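Local coordinates for RNA-dependent RNA polymerase (Toscana virus, PDB 6QW0), which probably cleaves capped host RNAs through its manganese-binding N-terminal endonuclease domain, supplying primers for viral transcription by cap snatching, at residues 10-22 against 154-167. Sequence-based numbering, arbitrary orientation. Where two conformers were deposited one is given.
Sequences PAPVRALTIHPLR and CLDRSAIKPISLYI. Unlike the reference sequence in segment 154-167: Asp156 (reference Asn).
Leu16 and Thr17 run parallel to Ile163 and Ser164 as a short edge strand. Three backbone hydrogen bonds join the pair: Ile163 N to Ala15 O (3.2 Å), Thr17 N to Ile163 O (2.9 Å) and Leu165 N to Thr17 O (3.0 Å). Beyond them a water accepts from His19 N and donates to Leu165 O, so it continues the pairing where the backbones separate.

Apolar contacts gather round Leu16. Its CG stands anti to the backbone N (chi1 174°), and the branch lies between strand 163-171 and residues 154-155 of helix 136-157. There CD1 meets Ile163 CG2 at 3.9 Å and also Cys154 CB, while CD2 comes within 4.0 Å of Leu155 N. The side chains of Pro12 and Pro162 cross at about a right angle and meet CG to CG at 3.7 Å.

Polar contacts come from Arg14 and His19. In one of its two conformers Arg14 bends at chi3 (-65°), and NH1 donates a hydrogen bond, 2.8 Å long, to Ala159 O on a lone pair of that carbonyl, with the oxygen near the guanidinium plane. The rings of His19 and Tyr166 are almost parallel (8°) but slid apart. A second water links His19 NE2 to Ser164 OG.

Strand 124-131 pairs with strand 163-171 on the side away from Thr17. Helix 136-157 packs against Leu21 and Ile167, and the side chain of Ile167 is about 8 Å from a bound manganese ion. The arrangement extends the central sheet of this PDDEXK-clan nuclease.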
# COMPACT_ATOMS: atom_id res chain seq x y z
N PRO A 10 26.09 13.65 9.20
CA PRO A 10 26.15 14.55 8.03
C PRO A 10 24.96 14.31 7.11
O PRO A 10 24.42 13.21 7.04
CB PRO A 10 27.49 14.17 7.36
CG PRO A 10 28.31 13.57 8.48
CD PRO A 10 27.32 12.84 9.36
N ALA A 11 24.55 15.36 6.42
CA ALA A 11 23.29 15.32 5.69
C ALA A 11 23.41 14.42 4.46
O ALA A 11 24.43 14.44 3.78
CB ALA A 11 22.88 16.73 5.25
N PRO A 12 22.38 13.63 4.17
CA PRO A 12 22.36 12.85 2.92
C PRO A 12 22.02 13.73 1.73
O PRO A 12 21.48 14.82 1.88
CB PRO A 12 21.26 11.81 3.16
CG PRO A 12 20.34 12.48 4.15
CD PRO A 12 21.20 13.36 5.01
N VAL A 13 22.34 13.22 0.53
CA VAL A 13 21.98 13.92 -0.69
C VAL A 13 20.48 14.10 -0.74
O VAL A 13 19.72 13.14 -0.59
CB VAL A 13 22.48 13.16 -1.93
CG1 VAL A 13 21.89 13.76 -3.21
CG2 VAL A 13 24.00 13.18 -2.00
N ARG A 14 20.04 15.34 -0.96
CA ARG A 14 18.63 15.68 -1.02
C ARG A 14 18.16 15.50 -2.46
O ARG A 14 18.41 16.36 -3.32
CB ARG A 14 18.41 17.10 -0.52
CG ARG A 14 18.74 17.27 0.96
CD ARG A 14 18.81 18.74 1.37
NE ARG A 14 19.90 19.44 0.69
CZ ARG A 14 19.74 20.33 -0.28
NH1 ARG A 14 18.52 20.67 -0.71
NH2 ARG A 14 20.80 20.90 -0.82
N ALA A 15 17.50 14.38 -2.73
CA ALA A 15 17.06 14.04 -4.08
C ALA A 15 15.98 12.99 -3.97
O ALA A 15 15.77 12.40 -2.91
CB ALA A 15 18.21 13.50 -4.94
N LEU A 16 15.29 12.78 -5.09
CA LEU A 16 14.26 11.75 -5.20
C LEU A 16 14.86 10.48 -5.81
O LEU A 16 15.48 10.53 -6.87
CB LEU A 16 13.11 12.25 -6.07
CG LEU A 16 12.01 11.23 -6.41
CD1 LEU A 16 11.36 10.74 -5.14
CD2 LEU A 16 10.97 11.87 -7.34
N THR A 17 14.67 9.35 -5.12
CA THR A 17 15.07 8.03 -5.63
C THR A 17 13.83 7.25 -6.00
O THR A 17 12.89 7.15 -5.20
CB THR A 17 15.88 7.26 -4.58
OG1 THR A 17 17.07 7.99 -4.24
CG2 THR A 17 16.28 5.87 -5.08
N ILE A 18 13.80 6.70 -7.22
CA ILE A 18 12.75 5.76 -7.62
C ILE A 18 13.42 4.48 -8.07
O ILE A 18 14.12 4.47 -9.09
CB ILE A 18 11.83 6.33 -8.71
CG1 ILE A 18 11.39 7.76 -8.37
CG2 ILE A 18 10.58 5.42 -8.85
CD1 ILE A 18 10.53 8.40 -9.45
N HIS A 19 13.22 3.40 -7.31
CA HIS A 19 13.74 2.10 -7.72
C HIS A 19 12.86 1.54 -8.83
O HIS A 19 11.68 1.89 -8.93
CB HIS A 19 13.78 1.12 -6.54
CG HIS A 19 14.80 1.49 -5.50
ND1 HIS A 19 16.07 0.96 -5.48
CD2 HIS A 19 14.73 2.35 -4.45
CE1 HIS A 19 16.74 1.48 -4.47
NE2 HIS A 19 15.95 2.32 -3.82
N PRO A 20 13.41 0.72 -9.72
CA PRO A 20 12.64 0.25 -10.89
C PRO A 20 11.51 -0.69 -10.49
O PRO A 20 11.66 -1.51 -9.58
CB PRO A 20 13.69 -0.47 -11.76
CG PRO A 20 14.81 -0.79 -10.81
CD PRO A 20 14.82 0.29 -9.76
N LEU A 21 10.38 -0.56 -11.18
CA LEU A 21 9.26 -1.47 -10.97
C LEU A 21 9.60 -2.86 -11.48
O LEU A 21 10.22 -3.02 -12.54
CB LEU A 21 8.01 -0.96 -11.69
CG LEU A 21 7.39 0.35 -11.17
CD1 LEU A 21 6.40 0.87 -12.19
CD2 LEU A 21 6.74 0.20 -9.78
N ARG A 22 9.20 -3.87 -10.71
CA ARG A 22 9.39 -5.27 -11.04
C ARG A 22 8.04 -5.97 -11.08
O ARG A 22 7.11 -5.61 -10.35
CB ARG A 22 10.30 -5.96 -10.01
CG ARG A 22 11.71 -5.35 -9.92
CD ARG A 22 12.48 -5.85 -8.70
NE ARG A 22 12.35 -7.30 -8.56
CZ ARG A 22 12.87 -8.01 -7.56
NH1 ARG A 22 13.58 -7.41 -6.61
NH2 ARG A 22 12.68 -9.32 -7.52
N CYS A 154 6.77 14.75 -4.52
CA CYS A 154 7.95 14.10 -3.93
C CYS A 154 9.24 14.76 -4.40
O CYS A 154 10.16 14.96 -3.60
CB CYS A 154 7.97 12.61 -4.29
SG CYS A 154 6.70 11.62 -3.49
N LEU A 155 9.34 15.09 -5.69
CA LEU A 155 10.54 15.77 -6.18
C LEU A 155 10.75 17.09 -5.45
O LEU A 155 11.84 17.37 -4.93
CB LEU A 155 10.44 16.02 -7.69
CG LEU A 155 11.69 16.68 -8.31
CD1 LEU A 155 12.91 15.79 -8.09
CD2 LEU A 155 11.47 16.93 -9.79
N ASP A 156 9.71 17.92 -5.38
CA ASP A 156 9.87 19.22 -4.73
C ASP A 156 10.28 19.09 -3.27
O ASP A 156 11.14 19.84 -2.78
CB ASP A 156 8.56 20.01 -4.84
CG ASP A 156 8.26 20.46 -6.25
OD1 ASP A 156 9.11 20.30 -7.15
OD2 ASP A 156 7.15 20.99 -6.47
N ARG A 157 9.67 18.13 -2.55
CA ARG A 157 9.98 17.97 -1.14
C ARG A 157 11.30 17.25 -0.91
O ARG A 157 11.84 17.32 0.20
CB ARG A 157 8.80 17.26 -0.45
CG ARG A 157 7.66 18.27 -0.20
CD ARG A 157 6.25 17.69 -0.17
NE ARG A 157 5.29 18.81 -0.16
CZ ARG A 157 4.91 19.46 -1.26
NH1 ARG A 157 5.39 19.09 -2.45
NH2 ARG A 157 4.07 20.48 -1.17
N SER A 158 11.85 16.58 -1.92
CA SER A 158 13.16 15.97 -1.76
C SER A 158 14.25 17.00 -1.53
O SER A 158 15.35 16.63 -1.10
CB SER A 158 13.49 15.07 -2.97
OG SER A 158 13.88 15.80 -4.13
N ALA A 159 13.97 18.27 -1.79
CA ALA A 159 14.93 19.33 -1.48
C ALA A 159 15.08 19.54 0.01
O ALA A 159 16.07 20.13 0.45
CB ALA A 159 14.49 20.63 -2.13
N ILE A 160 14.10 19.07 0.79
CA ILE A 160 14.09 19.22 2.25
C ILE A 160 14.71 18.00 2.90
O ILE A 160 15.66 18.12 3.68
CB ILE A 160 12.66 19.45 2.75
CG1 ILE A 160 12.08 20.71 2.11
CG2 ILE A 160 12.62 19.53 4.28
CD1 ILE A 160 10.67 20.96 2.50
N LYS A 161 14.18 16.81 2.58
CA LYS A 161 14.74 15.55 3.03
C LYS A 161 14.67 14.61 1.83
O LYS A 161 13.68 14.64 1.09
CB LYS A 161 13.96 14.92 4.20
CG LYS A 161 13.92 15.80 5.45
CD LYS A 161 12.89 15.28 6.45
CE LYS A 161 12.78 16.22 7.65
NZ LYS A 161 11.42 16.19 8.25
N PRO A 162 15.67 13.76 1.64
CA PRO A 162 15.62 12.81 0.52
C PRO A 162 14.41 11.89 0.65
O PRO A 162 14.04 11.46 1.74
CB PRO A 162 16.93 12.03 0.65
CG PRO A 162 17.34 12.21 2.05
CD PRO A 162 16.86 13.55 2.49
N ILE A 163 13.78 11.62 -0.49
CA ILE A 163 12.60 10.76 -0.55
C ILE A 163 12.89 9.58 -1.47
O ILE A 163 13.50 9.75 -2.53
CB ILE A 163 11.37 11.55 -1.06
CG1 ILE A 163 10.95 12.62 -0.06
CG2 ILE A 163 10.19 10.59 -1.39
CD1 ILE A 163 9.88 13.57 -0.60
N SER A 164 12.43 8.39 -1.09
CA SER A 164 12.33 7.26 -2.01
C SER A 164 10.85 6.96 -2.19
O SER A 164 10.11 6.90 -1.20
CB SER A 164 13.08 6.04 -1.47
OG SER A 164 14.48 6.30 -1.41
N LEU A 165 10.42 6.80 -3.45
CA LEU A 165 9.01 6.62 -3.77
C LEU A 165 8.77 5.16 -4.16
O LEU A 165 9.35 4.68 -5.14
CB LEU A 165 8.58 7.54 -4.92
CG LEU A 165 7.16 7.35 -5.48
CD1 LEU A 165 6.10 7.57 -4.41
CD2 LEU A 165 6.94 8.31 -6.66
N TYR A 166 7.90 4.48 -3.41
CA TYR A 166 7.62 3.06 -3.63
C TYR A 166 6.15 2.86 -3.96
O TYR A 166 5.28 3.53 -3.40
CB TYR A 166 7.98 2.22 -2.41
CG TYR A 166 9.47 2.02 -2.19
CD1 TYR A 166 10.21 1.20 -3.05
CD2 TYR A 166 10.13 2.67 -1.14
CE1 TYR A 166 11.57 1.01 -2.86
CE2 TYR A 166 11.49 2.49 -0.94
CZ TYR A 166 12.21 1.67 -1.81
OH TYR A 166 13.55 1.48 -1.62
N ILE A 167 5.88 1.90 -4.85
CA ILE A 167 4.53 1.59 -5.31
C ILE A 167 4.30 0.10 -5.16
O ILE A 167 5.21 -0.69 -5.43
CB ILE A 167 4.32 1.96 -6.79
CG1 ILE A 167 4.79 3.39 -7.08
CG2 ILE A 167 2.86 1.76 -7.20
CD1 ILE A 167 3.95 4.49 -6.44
O HOH W 1 11.97 3.90 -4.72
O HOH W 2 16.38 4.25 -1.63